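Local coordinates for protein cellulase (Uncultured bacterium, PDB 6XSO) that hydrolyses beta-1,4-glucan chains internally as a family GH5_4 endoglucanase of broad specificity, probably acting on xylan-type substrates as well as on cellulose, at residues A[318-321]-A[322-326]; A[135-139]-A[140-144]; A[47-50]-A[51-55]; A[280-283]-A[284-288]. All blocks are in the same frame, centred on the assembly; numbering follows the deposited sequence.

Interaction 1. Residues A[318-321]-A[322-326]; sequences ETDY and DARKS. With LMR ((2S)-2-hydroxybutanedioic acid), chain C.
The short helix 320-323 is N-capped by Thr319 and runs into Arg324, the N-cap of helix 325-341, with side chains of the two meeting four residues apart. Thr319 OG1 accepts from Asp322 N at 3.2 Å; chi1 of 65° sets this hydroxyl between the backbone N and the carbonyl carbon, where it meets the first turn. Thr319 O takes Ala323 N at 3.0 Å, and Asp320 O takes Arg324 N. Across the same turn, the side chains of Asp320 and Arg324 form a salt bridge: NH1 meets OD1 nearly along its C-O axis at 2.8 Å, with OD1 close to the guanidinium plane, while the carboxylate plane stands 80° away from it. The Arg324 chain bends at chi3, and its NE gives a weak bond of 3.3 Å to O1A of the bound hydroxybutanedioate, so the guanidinium edge serves two anions; a water joins NH1 to Glu318 OE1. On another side Lys325 runs alongside Tyr321, with CE over one ring face, 3.9 Å from the centroid, and NZ only weakly bonded to OH. Both polar ends find their main partner in Asp367 of helix 366-377. Asp320 is likewise held by Thr311 and Asn313 in the loop after strand 304-309, so the capped turn joins that loop to helix 325-341 and, through Asp367, to the last helix of the chain.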
loop_
_atom_site.group_PDB
_atom_site.type_symbol
_atom_site.label_atom_id
_atom_site.label_comp_id
_atom_site.label_asym_id
_atom_site.label_seq_id
_atom_site.Cartn_x
_atom_site.Cartn_y
_atom_site.Cartn_z
ATOM N N GLU A 318 14.420 6.173 19.029
ATOM C CA GLU A 318 13.428 6.229 20.099
ATOM C C GLU A 318 12.068 6.440 19.446
ATOM O O GLU A 318 11.796 7.518 18.906
ATOM C CB GLU A 318 13.740 7.361 21.079
ATOM C CG GLU A 318 12.871 7.319 22.336
ATOM C CD GLU A 318 12.998 8.562 23.214
ATOM O OE1 GLU A 318 13.092 9.687 22.674
ATOM O OE2 GLU A 318 12.981 8.411 24.456
ATOM N N THR A 319 11.227 5.414 19.465
ATOM C CA THR A 319 9.931 5.525 18.829
ATOM C C THR A 319 8.951 6.220 19.773
ATOM O O THR A 319 9.220 6.392 20.968
ATOM C CB THR A 319 9.366 4.155 18.503
ATOM O OG1 THR A 319 9.111 3.459 19.735
ATOM C CG2 THR A 319 10.328 3.350 17.638
ATOM N N ASP A 320 7.800 6.636 19.220
ATOM C CA ASP A 320 6.752 7.187 20.079
ATOM C C ASP A 320 6.091 6.104 20.925
ATOM O O ASP A 320 5.590 6.393 22.015
ATOM C CB ASP A 320 5.709 7.923 19.243
ATOM C CG ASP A 320 6.265 9.150 18.578
ATOM O OD1 ASP A 320 7.072 9.866 19.203
ATOM O OD2 ASP A 320 5.930 9.382 17.402
ATOM N N TYR A 321 6.099 4.854 20.465
ATOM C CA TYR A 321 5.586 3.763 21.296
ATOM C C TYR A 321 6.354 3.654 22.610
ATOM O O TYR A 321 5.769 3.373 23.671
ATOM C CB TYR A 321 5.675 2.470 20.470
ATOM C CG TYR A 321 5.254 1.235 21.194
ATOM C CD1 TYR A 321 3.911 0.901 21.308
ATOM C CD2 TYR A 321 6.195 0.392 21.774
ATOM C CE1 TYR A 321 3.518 -0.240 21.979
ATOM C CE2 TYR A 321 5.807 -0.752 22.446
ATOM C CZ TYR A 321 4.463 -1.064 22.539
ATOM O OH TYR A 321 4.067 -2.203 23.196
ATOM N N ASP A 322 7.666 3.878 22.568
ATOM C CA ASP A 322 8.485 3.835 23.767
ATOM C C ASP A 322 8.431 5.147 24.542
ATOM O O ASP A 322 8.321 5.139 25.773
ATOM C CB ASP A 322 9.936 3.520 23.389
ATOM C CG ASP A 322 10.152 2.050 23.058
ATOM O OD1 ASP A 322 9.356 1.202 23.517
ATOM O OD2 ASP A 322 11.126 1.743 22.339
ATOM N N ALA A 323 8.482 6.277 23.841
ATOM C CA ALA A 323 8.698 7.549 24.513
ATOM C C ALA A 323 7.424 8.232 24.984
ATOM O O ALA A 323 7.487 9.018 25.940
ATOM C CB ALA A 323 9.433 8.523 23.590
ATOM N N ARG A 324 6.298 8.009 24.314
ATOM C CA ARG A 324 5.047 8.715 24.608
ATOM C C ARG A 324 3.882 7.798 24.242
ATOM O O ARG A 324 3.054 8.097 23.374
ATOM C CB ARG A 324 5.007 10.065 23.891
ATOM C CG ARG A 324 5.328 10.049 22.391
ATOM C CD ARG A 324 5.571 11.452 21.790
ATOM N NE ARG A 324 6.637 12.139 22.502
ATOM C CZ ARG A 324 7.937 11.951 22.292
ATOM N NH1 ARG A 324 8.349 11.102 21.352
ATOM N NH2 ARG A 324 8.829 12.592 23.041
ATOM N N LYS A 325 3.839 6.636 24.903
ATOM C CA LYS A 325 2.927 5.576 24.496
ATOM C C LYS A 325 1.475 5.997 24.636
ATOM O O LYS A 325 0.665 5.762 23.726
ATOM C CB LYS A 325 3.201 4.312 25.307
ATOM C CG LYS A 325 2.297 3.129 24.922
ATOM C CD LYS A 325 2.560 1.920 25.798
ATOM C CE LYS A 325 3.887 1.237 25.460
ATOM N NZ LYS A 325 3.929 -0.159 26.029
ATOM N N SER A 326 1.121 6.630 25.752
ATOM C CA SER A 326 -0.269 7.034 25.926
ATOM C C SER A 326 -0.691 8.053 24.878
ATOM O O SER A 326 -1.792 7.954 24.324
ATOM C CB SER A 326 -0.494 7.603 27.319
ATOM O OG SER A 326 -1.831 8.074 27.412
HETATM C C1 LMR C . 4.207 13.899 25.446
HETATM O O1A LMR C . 5.374 13.398 25.335
HETATM O O1B LMR C . 3.921 15.009 24.933
HETATM C C2 LMR C . 3.115 13.147 26.213
HETATM O O2 LMR C . 3.785 12.091 26.836
HETATM C C3 LMR C . 2.390 14.021 27.217
HETATM C C4 LMR C . 1.487 13.129 28.073
HETATM O O4A LMR C . 1.067 13.554 29.185
HETATM O O4B LMR C . 1.152 11.969 27.693
HETATM O O HOH W 1 11.174 10.498 20.641
HETATM O O HOH W 2 12.383 3.190 20.730
HETATM O O HOH W 3 9.534 0.605 19.685
#

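Interaction 2. Residues A[135-139]-A[140-144]; sequences WIKAD and EANYN
Asp139 and Asn142 meet at the N-terminus of helix 140-161, where Asp139 is the N-cap and the Asn142 amide ties the incoming loop to the first turn. The two side chains work in opposite directions: Asp139 reaches forward to helix N-H groups, Asn142 back to loop backbone. Asp139 OD1 accepts from Asn142 N at 3.1 Å, on the anti side of the carboxylate and 16° out of its plane, and more weakly from Ala141 N. With CG anti to the backbone N (chi1 178°), the Asn142 amide is carried over residues 135-137. Its ND2 donates to Trp135 O at 3.0 Å; the acceptor lies in the amide plane, but the N-H arrives above the plane of the Trp135 carbonyl. OD1 receives Lys137 N at 3.0 Å, also from above the amide carbonyl plane, and is bonded to Tyr209 OH of helix 196-219 as well. Lys137 crosses the amide at about a right angle, CB 3.7 Å from ND2, before its chain leads away to a salt bridge with Asp128. Replacing Asn142 by a leucine would probably leave Trp135 O, Lys137 N and Tyr209 OH without these mates and the loop less firmly fixed to the helix. Behind this cap the regular helix bonding begins, Tyr143 N donating to Asp139 O at 2.9 Å.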
loop_
_atom_site.group_PDB
_atom_site.type_symbol
_atom_site.label_atom_id
_atom_site.label_comp_id
_atom_site.label_asym_id
_atom_site.label_seq_id
_atom_site.Cartn_x
_atom_site.Cartn_y
_atom_site.Cartn_z
ATOM N N TRP A 135 13.656 1.567 -10.197
ATOM C CA TRP A 135 13.481 1.592 -11.643
ATOM C C TRP A 135 12.190 2.267 -12.088
ATOM O O TRP A 135 12.123 2.724 -13.237
ATOM C CB TRP A 135 13.625 0.197 -12.265
ATOM C CG TRP A 135 12.582 -0.820 -11.959
ATOM C CD1 TRP A 135 12.522 -1.624 -10.865
ATOM C CD2 TRP A 135 11.466 -1.188 -12.786
ATOM N NE1 TRP A 135 11.423 -2.456 -10.936
ATOM C CE2 TRP A 135 10.779 -2.217 -12.123
ATOM C CE3 TRP A 135 10.986 -0.745 -14.023
ATOM C CZ2 TRP A 135 9.630 -2.806 -12.648
ATOM C CZ3 TRP A 135 9.846 -1.330 -14.541
ATOM C CH2 TRP A 135 9.187 -2.357 -13.857
ATOM N N ILE A 136 11.183 2.342 -11.219
ATOM C CA ILE A 136 9.926 3.014 -11.524
ATOM C C ILE A 136 10.018 4.407 -10.905
ATOM O O ILE A 136 10.040 4.540 -9.679
ATOM C CB ILE A 136 8.710 2.248 -10.992
ATOM C CG1 ILE A 136 8.688 0.831 -11.563
ATOM C CG2 ILE A 136 7.425 3.001 -11.326
ATOM C CD1 ILE A 136 7.614 -0.043 -10.950
ATOM N N LYS A 137 10.086 5.439 -11.735
ATOM C CA LYS A 137 10.207 6.807 -11.248
ATOM C C LYS A 137 9.128 7.702 -11.842
ATOM O O LYS A 137 8.704 7.520 -12.990
ATOM C CB LYS A 137 11.574 7.404 -11.587
ATOM C CG LYS A 137 12.745 6.608 -11.030
ATOM C CD LYS A 137 14.014 7.437 -11.080
ATOM C CE LYS A 137 15.219 6.740 -10.500
ATOM N NZ LYS A 137 15.026 6.385 -9.072
ATOM N N ALA A 138 8.714 8.692 -11.047
ATOM C CA ALA A 138 7.744 9.701 -11.475
ATOM C C ALA A 138 8.488 10.732 -12.309
ATOM O O ALA A 138 8.829 11.831 -11.862
ATOM C CB ALA A 138 7.051 10.325 -10.270
ATOM N N ASP A 139 8.772 10.328 -13.543
ATOM C CA ASP A 139 9.554 11.095 -14.502
ATOM C C ASP A 139 9.050 10.608 -15.847
ATOM O O ASP A 139 9.016 9.393 -16.066
ATOM C CB ASP A 139 11.034 10.798 -14.337
ATOM C CG ASP A 139 11.889 11.525 -15.354
ATOM O OD1 ASP A 139 11.898 11.138 -16.552
ATOM O OD2 ASP A 139 12.545 12.524 -14.982
ATOM N N GLU A 140 8.567 11.520 -16.699
ATOM C CA GLU A 140 7.872 11.073 -17.903
ATOM C C GLU A 140 8.806 10.335 -18.859
ATOM O O GLU A 140 8.366 9.452 -19.597
ATOM C CB GLU A 140 7.165 12.243 -18.603
ATOM C CG GLU A 140 6.157 11.764 -19.634
ATOM C CD GLU A 140 5.296 12.871 -20.177
ATOM O OE1 GLU A 140 5.364 13.987 -19.632
ATOM O OE2 GLU A 140 4.581 12.586 -21.166
ATOM N N ALA A 141 10.096 10.674 -18.874
ATOM C CA ALA A 141 11.031 9.894 -19.684
ATOM C C ALA A 141 11.182 8.470 -19.135
ATOM O O ALA A 141 11.252 7.498 -19.890
ATOM C CB ALA A 141 12.384 10.605 -19.792
ATOM N N ASN A 142 11.231 8.331 -17.812
ATOM C CA ASN A 142 11.259 6.999 -17.218
ATOM C C ASN A 142 9.991 6.228 -17.561
ATOM O O ASN A 142 10.053 5.042 -17.928
ATOM C CB ASN A 142 11.403 7.160 -15.698
ATOM C CG ASN A 142 11.395 5.830 -14.944
ATOM O OD1 ASN A 142 10.343 5.232 -14.737
ATOM N ND2 ASN A 142 12.571 5.378 -14.515
ATOM N N TYR A 143 8.831 6.880 -17.445
ATOM C CA TYR A 143 7.585 6.227 -17.829
ATOM C C TYR A 143 7.623 5.765 -19.282
ATOM O O TYR A 143 7.282 4.617 -19.588
ATOM C CB TYR A 143 6.369 7.134 -17.582
ATOM C CG TYR A 143 5.108 6.505 -18.152
ATOM C CD1 TYR A 143 4.582 5.338 -17.605
ATOM C CD2 TYR A 143 4.456 7.066 -19.236
ATOM C CE1 TYR A 143 3.450 4.745 -18.142
ATOM C CE2 TYR A 143 3.325 6.490 -19.762
ATOM C CZ TYR A 143 2.818 5.337 -19.217
ATOM O OH TYR A 143 1.692 4.774 -19.805
ATOM N N ASN A 144 8.010 6.646 -20.208
ATOM C CA ASN A 144 8.003 6.237 -21.610
ATOM C C ASN A 144 8.931 5.054 -21.834
ATOM O O ASN A 144 8.634 4.154 -22.625
ATOM C CB ASN A 144 8.402 7.408 -22.512
ATOM C CG ASN A 144 7.333 8.488 -22.578
ATOM O OD1 ASN A 144 6.152 8.232 -22.313
ATOM N ND2 ASN A 144 7.738 9.700 -22.945
#

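Interaction 3. Residues A[47-50]-A[51-55]; sequences TWTT and TVQHE. With NA (sodium ion), chain D.
Gln53 packs beside Trp48 and clamps the loop 47-50 to the start of helix 51-55, whose N-cap is Thr50. Gln53 CB lies 3.6 Å from Trp48 CE3, at the six-membered part of the indole. CG, anti to the carbonyl carbon (chi1 -71°), passes 3.3 Å from Thr50 OG1, the hydroxyl that caps Gln53 N at 3.1 Å. The extended chain then brings CD near the Thr49 and Thr50 hydroxyls. At the tip, OE1 accepts from Thr49 N at 2.8 Å in a nearly straight bond, the donor tilted 30° from the amide carbonyl plane, while NE2 gives a weak bond to Thr49 OG1. His54 CB sits over the five-membered ring of Trp48, 3.7 Å from its centroid, a CH-pi contact; the imidazole beyond is slid aside, stacked on Trp99 and bonded to Glu88 and Leu39 O. An alanine at Trp48 would probably open a gap beneath His54 CB and deprive Gln53 CB of its apolar neighbour. Trp48 O, pointing elsewhere, binds the sodium ion at 2.3 Å, with five waters completing six ligands. The tryptophan thus has two roles: an apolar indole face turned to the helix, and a backbone carbonyl bound to a sodium ion otherwise ligated by water.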
loop_
_atom_site.group_PDB
_atom_site.type_symbol
_atom_site.label_atom_id
_atom_site.label_comp_id
_atom_site.label_asym_id
_atom_site.label_seq_id
_atom_site.Cartn_x
_atom_site.Cartn_y
_atom_site.Cartn_z
ATOM N N THR A 47 22.241 -11.252 -5.349
ATOM C CA THR A 47 21.413 -11.999 -6.289
ATOM C C THR A 47 20.857 -13.185 -5.518
ATOM O O THR A 47 21.594 -13.844 -4.777
ATOM C CB THR A 47 22.267 -12.469 -7.471
ATOM O OG1 THR A 47 22.785 -11.324 -8.167
ATOM C CG2 THR A 47 21.460 -13.317 -8.446
ATOM N N TRP A 48 19.559 -13.437 -5.662
ATOM C CA TRP A 48 18.925 -14.525 -4.943
ATOM C C TRP A 48 18.916 -15.814 -5.758
ATOM O O TRP A 48 18.812 -15.797 -6.986
ATOM C CB TRP A 48 17.471 -14.182 -4.641
ATOM C CG TRP A 48 17.194 -12.884 -3.950
ATOM C CD1 TRP A 48 16.207 -12.006 -4.263
ATOM C CD2 TRP A 48 17.894 -12.322 -2.833
ATOM N NE1 TRP A 48 16.218 -10.942 -3.392
ATOM C CE2 TRP A 48 17.262 -11.101 -2.520
ATOM C CE3 TRP A 48 18.998 -12.725 -2.077
ATOM C CZ2 TRP A 48 17.692 -10.281 -1.473
ATOM C CZ3 TRP A 48 19.420 -11.903 -1.027
ATOM C CH2 TRP A 48 18.766 -10.702 -0.740
ATOM N N THR A 49 18.996 -16.946 -5.049
ATOM C CA THR A 49 18.742 -18.255 -5.632
ATOM C C THR A 49 17.595 -19.011 -4.970
ATOM O O THR A 49 17.222 -20.081 -5.472
ATOM C CB THR A 49 20.002 -19.138 -5.578
ATOM O OG1 THR A 49 20.443 -19.284 -4.220
ATOM C CG2 THR A 49 21.117 -18.546 -6.425
ATOM N N THR A 50 17.051 -18.515 -3.854
ATOM C CA THR A 50 15.873 -19.105 -3.232
ATOM C C THR A 50 14.910 -18.000 -2.815
ATOM O O THR A 50 15.309 -16.848 -2.598
ATOM C CB THR A 50 16.200 -19.894 -1.958
ATOM O OG1 THR A 50 16.524 -18.981 -0.901
ATOM C CG2 THR A 50 17.371 -20.838 -2.185
ATOM N N THR A 51 13.628 -18.356 -2.679
ATOM C CA THR A 51 12.675 -17.357 -2.204
ATOM C C THR A 51 12.966 -16.964 -0.760
ATOM O O THR A 51 12.670 -15.838 -0.347
ATOM C CB THR A 51 11.225 -17.830 -2.314
ATOM O OG1 THR A 51 10.974 -18.896 -1.393
ATOM C CG2 THR A 51 10.888 -18.292 -3.687
ATOM N N VAL A 52 13.536 -17.876 0.024
ATOM C CA VAL A 52 13.780 -17.598 1.436
ATOM C C VAL A 52 14.779 -16.465 1.590
ATOM O O VAL A 52 14.650 -15.622 2.483
ATOM C CB VAL A 52 14.258 -18.885 2.133
ATOM C CG1 VAL A 52 14.723 -18.611 3.550
ATOM C CG2 VAL A 52 13.142 -19.924 2.119
ATOM N N GLN A 53 15.814 -16.457 0.747
ATOM C CA GLN A 53 16.824 -15.409 0.830
ATOM C C GLN A 53 16.191 -14.035 0.683
ATOM O O GLN A 53 16.537 -13.103 1.411
ATOM C CB GLN A 53 17.869 -15.611 -0.261
ATOM C CG GLN A 53 18.783 -16.792 -0.038
ATOM C CD GLN A 53 19.598 -17.115 -1.257
ATOM O OE1 GLN A 53 19.450 -16.485 -2.302
ATOM N NE2 GLN A 53 20.459 -18.109 -1.139
ATOM N N HIS A 54 15.250 -13.901 -0.246
ATOM C CA HIS A 54 14.552 -12.641 -0.462
ATOM C C HIS A 54 13.659 -12.314 0.723
ATOM O O HIS A 54 13.751 -11.222 1.298
ATOM C CB HIS A 54 13.776 -12.810 -1.768
ATOM C CG HIS A 54 12.890 -11.666 -2.148
ATOM N ND1 HIS A 54 12.484 -11.482 -3.449
ATOM C CD2 HIS A 54 12.296 -10.683 -1.427
ATOM C CE1 HIS A 54 11.696 -10.425 -3.520
ATOM N NE2 HIS A 54 11.557 -9.930 -2.307
ATOM N N GLU A 55 12.828 -13.271 1.138
ATOM C CA GLU A 55 11.825 -13.019 2.166
ATOM C C GLU A 55 12.451 -12.663 3.504
ATOM O O GLU A 55 11.862 -11.890 4.275
ATOM C CB GLU A 55 10.949 -14.265 2.314
ATOM C CG GLU A 55 9.788 -14.114 3.288
ATOM C CD GLU A 55 8.701 -15.153 3.075
ATOM O OE1 GLU A 55 8.861 -16.015 2.176
ATOM O OE2 GLU A 55 7.706 -15.146 3.846
HETATM NA NA NA D . 17.156 -16.056 -8.534
HETATM O O HOH W 4 18.262 -17.980 -9.522
HETATM O O HOH W 5 18.230 -14.182 -9.738
HETATM O O HOH W 6 15.778 -16.702 -10.190
HETATM O O HOH W 7 15.618 -14.398 -8.050
HETATM O O HOH W 8 15.935 -17.206 -6.839
#

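Interaction 4. Residues A[280-283]-A[284-288]; sequences SAIR and TDTRD
Thr284 folds its hydroxyl back onto the preceding turn of helix 279-298: OG1 donates to Ser280 O at 3.1 Å while Thr284 N donates to the same oxygen, the two arriving from opposite faces of the carbonyl plane. A chi1 of -61° makes this possible, setting OG1 anti to the carbonyl carbon and directing it down the helix. Thr286 adopts the same rotamer, with CG2 anti to the backbone N, and its backbone N bonds to Ile282 O at 2.9 Å. Asp285, chi1 -75°, likewise tucks its CG beside the backbone N. A water donates to its OD1 at 2.6 Å and also to Ala281 O, while OD2 forms a salt bridge with Lys277. The two arginines differ. Arg283 is extended from CG to NE, whereas Arg287 bends at chi3 (-26°), which brings its guanidinium back with one face over Arg283 O and NH2 4.1 Å from Arg283 CB. Ile282 leans on Phe331 of helix 325-341, and Arg283 O receives Gln338 NE2 of the same helix. Backbone bonds from residue i+4 to i, reinforced by a threonine hydroxyl, mark a regular alpha-helix, here the connecting helix of the beta-alpha-beta unit between strands 264-270 and 304-309 of the TIM barrel.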
loop_
_atom_site.group_PDB
_atom_site.type_symbol
_atom_site.label_atom_id
_atom_site.label_comp_id
_atom_site.label_asym_id
_atom_site.label_seq_id
_atom_site.Cartn_x
_atom_site.Cartn_y
_atom_site.Cartn_z
ATOM N N SER A 280 -4.991 17.750 21.516
ATOM C CA SER A 280 -5.894 18.607 20.758
ATOM C C SER A 280 -5.291 18.981 19.402
ATOM O O SER A 280 -5.967 18.928 18.368
ATOM C CB SER A 280 -6.233 19.856 21.562
ATOM O OG SER A 280 -6.955 20.764 20.751
ATOM N N ALA A 281 -4.017 19.368 19.389
ATOM C CA ALA A 281 -3.380 19.731 18.130
ATOM C C ALA A 281 -3.298 18.532 17.192
ATOM O O ALA A 281 -3.452 18.679 15.966
ATOM C CB ALA A 281 -1.998 20.323 18.408
ATOM N N ILE A 282 -3.019 17.343 17.745
ATOM C CA ILE A 282 -2.931 16.117 16.945
ATOM C C ILE A 282 -4.263 15.815 16.272
ATOM O O ILE A 282 -4.312 15.481 15.082
ATOM C CB ILE A 282 -2.461 14.936 17.819
ATOM C CG1 ILE A 282 -1.001 15.136 18.227
ATOM C CG2 ILE A 282 -2.629 13.600 17.083
ATOM C CD1 ILE A 282 -0.568 14.348 19.465
ATOM N N ARG A 283 -5.361 15.910 17.033
ATOM C CA ARG A 283 -6.684 15.676 16.456
ATOM C C ARG A 283 -6.966 16.648 15.322
ATOM O O ARG A 283 -7.521 16.264 14.286
ATOM C CB ARG A 283 -7.762 15.779 17.534
ATOM C CG ARG A 283 -7.697 14.636 18.517
ATOM C CD ARG A 283 -8.854 14.687 19.498
ATOM N NE ARG A 283 -8.721 13.665 20.526
ATOM C CZ ARG A 283 -8.672 13.901 21.838
ATOM N NH1 ARG A 283 -8.755 15.136 22.328
ATOM N NH2 ARG A 283 -8.549 12.868 22.658
ATOM N N THR A 284 -6.591 17.916 15.498
ATOM C CA THR A 284 -6.757 18.893 14.427
ATOM C C THR A 284 -5.916 18.549 13.199
ATOM O O THR A 284 -6.379 18.694 12.060
ATOM C CB THR A 284 -6.396 20.279 14.966
ATOM O OG1 THR A 284 -7.281 20.594 16.045
ATOM C CG2 THR A 284 -6.517 21.314 13.873
ATOM N N ASP A 285 -4.676 18.103 13.405
ATOM C CA ASP A 285 -3.848 17.686 12.284
ATOM C C ASP A 285 -4.485 16.513 11.549
ATOM O O ASP A 285 -4.470 16.446 10.314
ATOM C CB ASP A 285 -2.475 17.237 12.775
ATOM C CG ASP A 285 -1.578 18.373 13.182
ATOM O OD1 ASP A 285 -1.816 19.545 12.790
ATOM O OD2 ASP A 285 -0.603 18.073 13.908
ATOM N N THR A 286 -5.027 15.555 12.293
ATOM C CA THR A 286 -5.679 14.423 11.649
ATOM C C THR A 286 -6.918 14.870 10.887
ATOM O O THR A 286 -7.170 14.401 9.770
ATOM C CB THR A 286 -6.000 13.367 12.707
ATOM O OG1 THR A 286 -4.764 12.819 13.201
ATOM C CG2 THR A 286 -6.864 12.256 12.126
ATOM N N ARG A 287 -7.684 15.803 11.460
ATOM C CA ARG A 287 -8.855 16.331 10.766
ATOM C C ARG A 287 -8.447 17.011 9.460
ATOM O O ARG A 287 -9.123 16.862 8.437
ATOM C CB ARG A 287 -9.612 17.313 11.668
ATOM C CG ARG A 287 -11.024 17.618 11.176
ATOM C CD ARG A 287 -11.866 18.361 12.238
ATOM N NE ARG A 287 -11.409 18.090 13.604
ATOM C CZ ARG A 287 -11.674 16.982 14.297
ATOM N NH1 ARG A 287 -12.411 16.009 13.773
ATOM N NH2 ARG A 287 -11.187 16.846 15.522
ATOM N N ASP A 288 -7.326 17.734 9.469
ATOM C CA ASP A 288 -6.863 18.396 8.250
ATOM C C ASP A 288 -6.457 17.372 7.200
ATOM O O ASP A 288 -6.797 17.521 6.019
ATOM C CB ASP A 288 -5.687 19.314 8.587
ATOM C CG ASP A 288 -5.004 19.872 7.343
ATOM O OD1 ASP A 288 -5.622 20.729 6.683
ATOM O OD2 ASP A 288 -3.860 19.458 7.029
HETATM O O HOH W 9 -2.568 21.121 14.703
#

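Along the chain the order is interaction 3, interaction 2, interaction 4, interaction 1, all in the TIM-barrel domain, on the helices and loops around its eight parallel strands. Each lies 20 to 24 Å from the centre of the chain. Interactions 1 and 4 are neighbours, centres 19 Å and nearest atoms about 7 Å apart, and helix 325-341, which begins in interaction 1, packs against helix 279-298 of interaction 4. Interactions 3 and 4 stand on opposite sides of the chain's centre, centres 43 Å apart; the centres of interactions 2 and 3 are 27 Å apart. Interactions 1, 2 and 3 cap helix starts, whereas interaction 4 runs within a helix, so these local contacts lie in separate parts of the layer around the strands.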